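Local coordinates for protein EscN (Escherichia coli O127:H6, PDB 2OBL) that is a P-loop NTPase of the ATP synthase alpha/beta family and is probably a component of the type III secretion machinery, at residues M166-R171 with T220-S225; Q72-F77 with G242-T247; V7-L12 with A152-D157. The protein carries 1 engineered substitution. One frame throughout, in Å; residues are numbered along the deposited sequence.

Interaction 1: residues M166-R171 with T220-S225. With IMD (imidazole), chain D.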
loop_
_atom_site.group_PDB
_atom_site.type_symbol
_atom_site.label_atom_id
_atom_site.label_comp_id
_atom_site.label_asym_id
_atom_site.label_seq_id
_atom_site.Cartn_x
_atom_site.Cartn_y
_atom_site.Cartn_z
ATOM N N MET A 166 2.019 -5.140 -3.234
ATOM C CA MET A 166 1.770 -6.551 -3.008
ATOM C C MET A 166 0.442 -6.734 -2.293
ATOM O O MET A 166 0.298 -6.355 -1.134
ATOM C CB MET A 166 2.897 -7.166 -2.185
ATOM C CG MET A 166 2.633 -8.641 -1.903
ATOM S SD MET A 166 3.919 -9.444 -0.940
ATOM C CE MET A 166 5.359 -8.867 -1.797
ATOM N N ASP A 167 -0.526 -7.309 -2.998
ATOM C CA ASP A 167 -1.855 -7.552 -2.453
ATOM C C ASP A 167 -2.052 -9.070 -2.530
ATOM O O ASP A 167 -2.479 -9.571 -3.573
ATOM C CB ASP A 167 -2.899 -6.810 -3.319
ATOM C CG ASP A 167 -4.315 -6.829 -2.726
ATOM O OD1 ASP A 167 -4.484 -6.880 -1.490
ATOM O OD2 ASP A 167 -5.286 -6.788 -3.514
ATOM N N SER A 168 -1.742 -9.813 -1.462
ATOM C CA SER A 168 -1.458 -9.289 -0.125
ATOM C C SER A 168 -0.315 -10.046 0.527
ATOM O O SER A 168 -0.042 -11.193 0.169
ATOM C CB SER A 168 -2.692 -9.508 0.758
ATOM O OG SER A 168 -3.020 -10.902 0.824
ATOM N N VAL A 169 0.333 -9.426 1.510
ATOM C CA VAL A 169 1.336 -10.155 2.263
ATOM C C VAL A 169 0.644 -11.268 3.052
ATOM O O VAL A 169 1.236 -12.312 3.305
ATOM C CB VAL A 169 2.212 -9.219 3.141
ATOM C CG1 VAL A 169 1.414 -8.601 4.280
ATOM C CG2 VAL A 169 3.438 -9.985 3.662
ATOM N N THR A 170 -0.623 -11.042 3.421
ATOM C CA THR A 170 -1.398 -12.063 4.137
ATOM C C THR A 170 -1.492 -13.377 3.357
ATOM O O THR A 170 -1.248 -14.455 3.900
ATOM C CB THR A 170 -2.815 -11.544 4.424
ATOM O OG1 THR A 170 -2.720 -10.384 5.263
ATOM C CG2 THR A 170 -3.664 -12.634 5.108
ATOM N N ARG A 171 -1.854 -13.293 2.081
ATOM C CA ARG A 171 -2.021 -14.519 1.287
ATOM C C ARG A 171 -0.694 -15.082 0.821
ATOM O O ARG A 171 -0.561 -16.308 0.643
ATOM C CB ARG A 171 -3.007 -14.305 0.135
ATOM C CG ARG A 171 -4.434 -14.061 0.640
ATOM C CD ARG A 171 -5.465 -14.253 -0.462
ATOM N NE ARG A 171 -6.764 -13.670 -0.119
ATOM C CZ ARG A 171 -7.764 -14.357 0.410
ATOM N NH1 ARG A 171 -7.615 -15.655 0.657
ATOM N NH2 ARG A 171 -8.924 -13.752 0.676
ATOM N N THR A 220 -0.306 -5.140 1.477
ATOM C CA THR A 220 -1.621 -5.194 2.151
ATOM C C THR A 220 -1.708 -6.350 3.133
ATOM O O THR A 220 -1.140 -7.421 2.921
ATOM C CB THR A 220 -2.809 -5.253 1.189
ATOM O OG1 THR A 220 -2.826 -6.515 0.523
ATOM C CG2 THR A 220 -2.733 -4.115 0.160
ATOM N N VAL A 221 -2.441 -6.101 4.210
ATOM C CA VAL A 221 -2.708 -7.063 5.256
ATOM C C VAL A 221 -4.235 -7.185 5.337
ATOM O O VAL A 221 -4.948 -6.187 5.528
ATOM C CB VAL A 221 -2.147 -6.593 6.609
ATOM C CG1 VAL A 221 -2.555 -7.585 7.731
ATOM C CG2 VAL A 221 -0.612 -6.422 6.526
ATOM N N LEU A 222 -4.728 -8.400 5.170
ATOM C CA LEU A 222 -6.164 -8.626 5.028
ATOM C C LEU A 222 -6.671 -9.015 6.387
ATOM O O LEU A 222 -6.173 -9.976 6.991
ATOM C CB LEU A 222 -6.439 -9.749 4.036
ATOM C CG LEU A 222 -5.856 -9.526 2.639
ATOM C CD1 LEU A 222 -6.465 -10.539 1.661
ATOM C CD2 LEU A 222 -6.051 -8.075 2.151
ATOM N N LEU A 223 -7.638 -8.250 6.880
ATOM C CA LEU A 223 -8.146 -8.445 8.226
ATOM C C LEU A 223 -9.368 -9.341 8.194
ATOM O O LEU A 223 -10.248 -9.178 7.351
ATOM C CB LEU A 223 -8.471 -7.104 8.875
ATOM C CG LEU A 223 -7.285 -6.155 9.034
ATOM C CD1 LEU A 223 -7.742 -4.824 9.628
ATOM C CD2 LEU A 223 -6.185 -6.797 9.893
ATOM N N GLU A 224 -9.406 -10.312 9.092
ATOM C CA GLU A 224 -10.554 -11.204 9.164
ATOM C C GLU A 224 -11.576 -10.644 10.157
ATOM O O GLU A 224 -11.220 -9.933 11.101
ATOM C CB GLU A 224 -10.112 -12.629 9.536
ATOM C CG GLU A 224 -9.185 -13.288 8.500
ATOM C CD GLU A 224 -9.883 -13.665 7.201
ATOM O OE1 GLU A 224 -11.111 -13.470 7.098
ATOM O OE2 GLU A 224 -9.200 -14.170 6.279
ATOM N N SER A 225 -12.850 -10.935 9.923
ATOM C CA SER A 225 -13.884 -10.459 10.823
ATOM C C SER A 225 -14.038 -11.491 11.923
ATOM O O SER A 225 -15.092 -12.103 12.084
ATOM C CB SER A 225 -15.208 -10.241 10.079
ATOM O OG SER A 225 -15.057 -9.242 9.071
HETATM N N1 IMD D . -5.692 -10.612 -6.325
HETATM C C2 IMD D . -5.041 -9.914 -5.369
HETATM N N3 IMD D . -5.642 -8.702 -5.260
HETATM C C4 IMD D . -6.668 -8.637 -6.147
HETATM C C5 IMD D . -6.695 -9.845 -6.826
#

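Interaction 2: residues Q72-F77 with G242-T247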
loop_
_atom_site.group_PDB
_atom_site.type_symbol
_atom_site.label_atom_id
_atom_site.label_comp_id
_atom_site.label_asym_id
_atom_site.label_seq_id
_atom_site.Cartn_x
_atom_site.Cartn_y
_atom_site.Cartn_z
ATOM N N GLN A 72 9.994 4.102 1.210
ATOM C CA GLN A 72 9.263 3.650 2.384
ATOM C C GLN A 72 8.662 2.272 2.152
ATOM O O GLN A 72 8.337 1.919 1.011
ATOM C CB GLN A 72 8.128 4.631 2.672
ATOM C CG GLN A 72 7.590 4.593 4.071
ATOM C CD GLN A 72 6.454 5.566 4.273
ATOM O OE1 GLN A 72 5.987 6.188 3.318
ATOM N NE2 GLN A 72 5.969 5.675 5.508
ATOM N N ARG A 73 8.543 1.502 3.239
ATOM C CA ARG A 73 7.696 0.307 3.285
ATOM C C ARG A 73 6.407 0.656 4.018
ATOM O O ARG A 73 6.443 1.078 5.179
ATOM C CB ARG A 73 8.396 -0.855 3.994
ATOM C CG ARG A 73 9.550 -1.488 3.194
ATOM C CD ARG A 73 10.825 -0.701 3.360
ATOM N NE ARG A 73 11.048 -0.403 4.776
ATOM C CZ ARG A 73 11.664 -1.215 5.631
ATOM N NH1 ARG A 73 12.176 -2.371 5.212
ATOM N NH2 ARG A 73 11.793 -0.857 6.902
ATOM N N ILE A 74 5.278 0.508 3.331
ATOM C CA ILE A 74 3.985 0.978 3.835
ATOM C C ILE A 74 3.014 -0.178 3.871
ATOM O O ILE A 74 2.951 -0.951 2.922
ATOM C CB ILE A 74 3.404 2.037 2.859
ATOM C CG1 ILE A 74 4.396 3.189 2.653
ATOM C CG2 ILE A 74 2.020 2.514 3.313
ATOM C CD1 ILE A 74 4.344 3.787 1.250
ATOM N N GLY A 75 2.259 -0.318 4.955
ATOM C CA GLY A 75 1.233 -1.356 5.006
ATOM C C GLY A 75 -0.152 -0.742 4.870
ATOM O O GLY A 75 -0.405 0.346 5.389
ATOM N N ILE A 76 -1.054 -1.428 4.177
ATOM C CA ILE A 76 -2.460 -1.038 4.192
ATOM C C ILE A 76 -3.219 -2.215 4.805
ATOM O O ILE A 76 -3.163 -3.326 4.280
ATOM C CB ILE A 76 -3.009 -0.756 2.776
ATOM C CG1 ILE A 76 -2.282 0.449 2.151
ATOM C CG2 ILE A 76 -4.544 -0.542 2.837
ATOM C CD1 ILE A 76 -2.710 0.763 0.701
ATOM N N PHE A 77 -3.897 -1.949 5.922
ATOM C CA PHE A 77 -4.599 -2.966 6.708
ATOM C C PHE A 77 -6.098 -2.789 6.441
ATOM O O PHE A 77 -6.635 -1.705 6.644
ATOM C CB PHE A 77 -4.315 -2.766 8.203
ATOM C CG PHE A 77 -2.888 -3.070 8.604
ATOM C CD1 PHE A 77 -2.581 -4.249 9.289
ATOM C CD2 PHE A 77 -1.856 -2.196 8.279
ATOM C CE1 PHE A 77 -1.262 -4.545 9.639
ATOM C CE2 PHE A 77 -0.536 -2.490 8.636
ATOM C CZ PHE A 77 -0.244 -3.670 9.305
ATOM N N GLY A 242 5.274 2.877 7.752
ATOM C CA GLY A 242 4.014 3.606 7.764
ATOM C C GLY A 242 2.891 2.611 7.618
ATOM O O GLY A 242 3.096 1.521 7.091
ATOM N N HIS A 243 1.708 2.974 8.080
ATOM C CA HIS A 243 0.583 2.080 7.952
ATOM C C HIS A 243 -0.704 2.880 7.779
ATOM O O HIS A 243 -0.928 3.911 8.444
ATOM C CB HIS A 243 0.505 1.116 9.155
ATOM C CG HIS A 243 0.373 1.809 10.470
ATOM N ND1 HIS A 243 1.445 2.380 11.122
ATOM C CD2 HIS A 243 -0.708 2.040 11.249
ATOM C CE1 HIS A 243 1.027 2.942 12.240
ATOM N NE2 HIS A 243 -0.273 2.747 12.345
ATOM N N ILE A 244 -1.538 2.391 6.873
ATOM C CA ILE A 244 -2.805 3.008 6.558
ATOM C C ILE A 244 -3.873 1.997 6.946
ATOM O O ILE A 244 -3.852 0.858 6.479
ATOM C CB ILE A 244 -2.911 3.263 5.051
ATOM C CG1 ILE A 244 -1.803 4.212 4.588
ATOM C CG2 ILE A 244 -4.289 3.801 4.674
ATOM C CD1 ILE A 244 -1.809 5.546 5.311
ATOM N N VAL A 245 -4.821 2.413 7.764
ATOM C CA VAL A 245 -5.827 1.477 8.263
ATOM C C VAL A 245 -7.209 1.841 7.748
ATOM O O VAL A 245 -7.662 2.977 7.940
ATOM C CB VAL A 245 -5.851 1.472 9.790
ATOM C CG1 VAL A 245 -6.985 0.577 10.305
ATOM C CG2 VAL A 245 -4.489 1.029 10.327
ATOM N N LEU A 246 -7.880 0.883 7.113
ATOM C CA LEU A 246 -9.248 1.103 6.633
ATOM C C LEU A 246 -10.200 0.425 7.595
ATOM O O LEU A 246 -9.896 -0.654 8.103
ATOM C CB LEU A 246 -9.439 0.492 5.243
ATOM C CG LEU A 246 -8.387 0.834 4.202
ATOM C CD1 LEU A 246 -8.830 0.355 2.795
ATOM C CD2 LEU A 246 -8.124 2.330 4.198
ATOM N N THR A 247 -11.361 1.032 7.828
ATOM C CA THR A 247 -12.295 0.491 8.805
ATOM C C THR A 247 -13.686 0.283 8.248
ATOM O O THR A 247 -14.153 1.055 7.409
ATOM C CB THR A 247 -12.415 1.394 10.051
ATOM O OG1 THR A 247 -12.964 2.668 9.670
ATOM C CG2 THR A 247 -11.055 1.584 10.719
#

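Interaction 3: residues V7-L12 with A152-D157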
loop_
_atom_site.group_PDB
_atom_site.type_symbol
_atom_site.label_atom_id
_atom_site.label_comp_id
_atom_site.label_asym_id
_atom_site.label_seq_id
_atom_site.Cartn_x
_atom_site.Cartn_y
_atom_site.Cartn_z
ATOM N N VAL A 7 14.101 -11.758 -16.917
ATOM C CA VAL A 7 13.590 -10.402 -16.854
ATOM C C VAL A 7 14.043 -9.576 -18.044
ATOM O O VAL A 7 14.909 -10.005 -18.811
ATOM C CB VAL A 7 13.993 -9.704 -15.538
ATOM C CG1 VAL A 7 13.335 -10.397 -14.351
ATOM C CG2 VAL A 7 15.521 -9.665 -15.375
ATOM N N GLY A 8 13.450 -8.394 -18.189
ATOM C CA GLY A 8 13.792 -7.454 -19.250
ATOM C C GLY A 8 12.745 -6.369 -19.347
ATOM O O GLY A 8 11.686 -6.457 -18.722
ATOM N N ASP A 9 13.015 -5.341 -20.143
ATOM C CA ASP A 9 12.037 -4.271 -20.303
ATOM C C ASP A 9 10.701 -4.792 -20.845
ATOM O O ASP A 9 9.653 -4.206 -20.572
ATOM C CB ASP A 9 12.567 -3.169 -21.221
ATOM C CG ASP A 9 13.686 -2.361 -20.598
ATOM O OD1 ASP A 9 13.956 -2.489 -19.382
ATOM O OD2 ASP A 9 14.302 -1.578 -21.344
ATOM N N ALA A 10 10.736 -5.893 -21.599
ATOM C CA ALA A 10 9.539 -6.416 -22.267
ATOM C C ALA A 10 8.481 -6.923 -21.290
ATOM O O ALA A 10 7.365 -7.290 -21.692
ATOM C CB ALA A 10 9.909 -7.515 -23.291
ATOM N N LEU A 11 8.830 -6.922 -20.004
ATOM C CA LEU A 11 7.906 -7.323 -18.961
ATOM C C LEU A 11 6.792 -6.293 -18.791
ATOM O O LEU A 11 5.712 -6.622 -18.314
ATOM C CB LEU A 11 8.636 -7.528 -17.624
ATOM C CG LEU A 11 9.538 -8.750 -17.448
ATOM C CD1 LEU A 11 10.280 -8.686 -16.130
ATOM C CD2 LEU A 11 8.725 -10.039 -17.533
ATOM N N LEU A 12 7.051 -5.046 -19.171
ATOM C CA LEU A 12 6.061 -3.984 -18.981
ATOM C C LEU A 12 4.791 -4.217 -19.804
ATOM O O LEU A 12 4.858 -4.563 -21.000
ATOM C CB LEU A 12 6.644 -2.616 -19.323
ATOM C CG LEU A 12 7.663 -1.993 -18.374
ATOM C CD1 LEU A 12 7.999 -0.589 -18.854
ATOM C CD2 LEU A 12 7.124 -1.961 -16.947
ATOM N N ALA A 152 11.001 -5.616 -9.496
ATOM C CA ALA A 152 11.131 -4.256 -8.998
ATOM C C ALA A 152 12.594 -3.838 -8.921
ATOM O O ALA A 152 12.932 -2.714 -9.272
ATOM C CB ALA A 152 10.445 -4.101 -7.610
ATOM N N GLU A 153 13.454 -4.747 -8.464
ATOM C CA GLU A 153 14.895 -4.473 -8.397
ATOM C C GLU A 153 15.489 -4.261 -9.785
ATOM O O GLU A 153 16.335 -3.380 -9.984
ATOM C CB GLU A 153 15.622 -5.600 -7.662
ATOM C CG GLU A 153 15.307 -5.665 -6.176
ATOM C CD GLU A 153 15.762 -6.956 -5.532
ATOM O OE1 GLU A 153 15.936 -7.955 -6.256
ATOM O OE2 GLU A 153 15.932 -6.973 -4.294
ATOM N N TYR A 154 15.044 -5.059 -10.749
ATOM C CA TYR A 154 15.521 -4.904 -12.120
ATOM C C TYR A 154 15.213 -3.499 -12.635
ATOM O O TYR A 154 16.090 -2.832 -13.187
ATOM C CB TYR A 154 14.925 -5.955 -13.059
ATOM C CG TYR A 154 15.143 -5.596 -14.514
ATOM C CD1 TYR A 154 16.388 -5.774 -15.121
ATOM C CD2 TYR A 154 14.119 -5.043 -15.267
ATOM C CE1 TYR A 154 16.590 -5.417 -16.437
ATOM C CE2 TYR A 154 14.313 -4.688 -16.583
ATOM C CZ TYR A 154 15.543 -4.873 -17.162
ATOM O OH TYR A 154 15.705 -4.510 -18.480
ATOM N N PHE A 155 13.968 -3.055 -12.462
ATOM C CA PHE A 155 13.577 -1.712 -12.912
ATOM C C PHE A 155 14.218 -0.576 -12.101
ATOM O O PHE A 155 14.633 0.444 -12.671
ATOM C CB PHE A 155 12.054 -1.593 -13.038
ATOM C CG PHE A 155 11.512 -2.295 -14.251
ATOM C CD1 PHE A 155 11.762 -1.788 -15.524
ATOM C CD2 PHE A 155 10.820 -3.489 -14.137
ATOM C CE1 PHE A 155 11.288 -2.437 -16.663
ATOM C CE2 PHE A 155 10.341 -4.153 -15.277
ATOM C CZ PHE A 155 10.569 -3.624 -16.544
ATOM N N ARG A 156 14.352 -0.770 -10.788
ATOM C CA ARG A 156 15.114 0.170 -9.961
ATOM C C ARG A 156 16.525 0.356 -10.532
ATOM O O ARG A 156 17.016 1.482 -10.670
ATOM C CB ARG A 156 15.212 -0.346 -8.527
ATOM C CG ARG A 156 16.019 0.542 -7.576
ATOM C CD ARG A 156 16.493 -0.278 -6.392
ATOM N NE ARG A 156 17.296 -1.420 -6.841
ATOM C CZ ARG A 156 17.614 -2.460 -6.076
ATOM N NH1 ARG A 156 17.208 -2.515 -4.815
ATOM N NH2 ARG A 156 18.345 -3.448 -6.572
ATOM N N ASP A 157 17.161 -0.762 -10.869
ATOM C CA ASP A 157 18.524 -0.751 -11.406
ATOM C C ASP A 157 18.660 -0.009 -12.740
ATOM O O ASP A 157 19.775 0.298 -13.156
ATOM C CB ASP A 157 19.054 -2.183 -11.545
ATOM C CG ASP A 157 19.219 -2.891 -10.203
ATOM O OD1 ASP A 157 19.276 -2.227 -9.146
ATOM O OD2 ASP A 157 19.294 -4.131 -10.208
#

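Interaction 1: residues M166-R171 with T220-S225
M166 and T220 pair near the ends of two neighbouring parallel strands, 161-167 and 214-222. T220 N donates to M166 O (2.9 Å), and T220 O in turn takes the N-H of V169 (N to O 2.9 Å) in a bond bent to 138°. Between these two bonds the peptide joining D167 to S168 is cis, and the chain turns there from strand into helix 169-182. S168 is the N-cap of that helix: its OG accepts from R171 N (2.9 Å). Two residues on from T220, the N-H of L222 meets a side chain instead of a carbonyl, with T170 OG1 2.8 Å from L222 N and the bond nearly straight at 168°.

D167 has CG anti to the backbone N (chi1 -172°), which brings its carboxylate slantwise across the T220 side chain. T220 OG1 donates to the anti lone pair of D167 OD1 (2.6 Å). OD2 points the other way, toward K84 NZ in a salt bridge and toward the imidazole, whose N3 donates to D167 OD2 (2.6 Å). V169 and V221 lie side by side, V169 CG1 touching V221 CG2. L222 lays CD1 against S168 OG and against R171 NE (3.6 Å from L222 CD1), crossing the arginine chain at about a right angle while E107 takes the charge of R171.

An aspartate closing a hydrophobic core strand and salt-bridged to the lysine of a Walker A-like loop is consistent with the Walker B position of P-loop NTPases.

Interaction 2: residues Q72-F77 with G242-T247
F77 and V245 stand at one end of a parallel pairing between strands 73-78 and 242-245; the axes of 73-77 and 242-245 come within 4.6 Å, at 17° to each other. The bonds alternate as in any parallel ladder: G75 N to G242 O, I244 N to G75 O, F77 N to I244 O, and L246 N to F77 O, the last at 179°. G75 and F77 thus each use both their N-H and their carbonyl on this neighbour.

The F77 side chain leaves the sheet beside V245, with CB 4.4 Å from V245 CG2. Chi1 of -69° sets CG beside its own backbone N, and the ring folds back along the strand toward G75. I244 O lies at the ring edge near its plane, 4.1 Å from F77 CD2. One atom further, CE2 reaches H243 CB at 3.8 Å, the two side chains meeting at a slant, and passes over the backbone of G75, where F77 CE2 is 4.2 Å from G75 CA and there is no side chain in the way. On the other edge CD1 leans on V221 of strand 214-222, and R237 makes a cation-pi contact with the ring.

On the reverse face I76 and I244 lie side by side pointing the same way, I76 CG1 4.1 Å from I244 CB; I76 also packs on L88 and I91 of helix 84-94, and L246 on L87. Near the start of the pairing, Q72 reaches along G242 (NE2 to CA 3.6 Å), while its OE1 is bonded to G69 N.

Strand 73-78 runs straight into a Walker A-like loop and helix 84-94, consistent with the strand-loop-helix unit of a P-loop NTPase core, with 242-245 as one of its two parallel neighbours, 214-222 being the other.

Interaction 3: residues V7-L12 with A152-D157
F155 and G8 meet in the close-packed part of this contact. G8 O comes to 3.7 Å from F155 CZ while accepting from L11 N in the 3-10 turn of 9-11, and L11 CB approaches the ring edge near its plane. V128 of strand 127-132 touches L11, L12 and F155 alike, so the phenyl group is hemmed in by the turn and the main sheet. One face is taken by the preceding residue of the helix: Y154 CD2 stands 3.7 Å above the plane of the F155 ring, over its centre. With chi1 at 166°, the Y154 ring swings out from the helix across G8, whose N lies over the ring face toward the rim and is buried without a polar partner. V7 adds an apolar touch to the tyrosine, CG2 to Y154 CD1 4.0 Å, the two chains sliding past each other in opposite directions.

Helix 138-156 is the connection of a beta-alpha-beta crossover, leading from strand 127-132 to strand 161-167 with strand 99-105 between them, and the C-terminal part of it receives the loop that follows strand 4-7 of the small two-stranded sheet.

Toward solvent the fit becomes sparser. At the partly exposed rim L12 CG sits 3.8 Å from F155 CZ, slanting across the end of the ring. Beyond the phenol, Y154 OH donates to OD1 of the exposed D9 (2.8 Å). The hydroxyl meets OD1 from well above the carboxylate plane, 59° out of it, and ring and carboxylate are turned 57° apart. The tyrosine side chain also touches R36 of strand 34-37.

From the N terminus, segment 7-12 comes first and waits until 152-157, where interaction 3 closes a long loop that ties the start of the chain to helix 138-156. Segment 72-77 lies within that loop, but its partner 242-247 comes later, so interactions 3 and 2 cross. Interaction 1 opens at 166-171, just after interaction 3 has closed, and shuts at 220-225, nested wholly inside interaction 2. Strand 214-222 joins 1 and 2 directly: it neighbours 73-78 in the sheet, and V221 N probably bonds to I76 O at 2.9 Å. Interaction 3 stands apart, its centre about 25 Å from that of interaction 1.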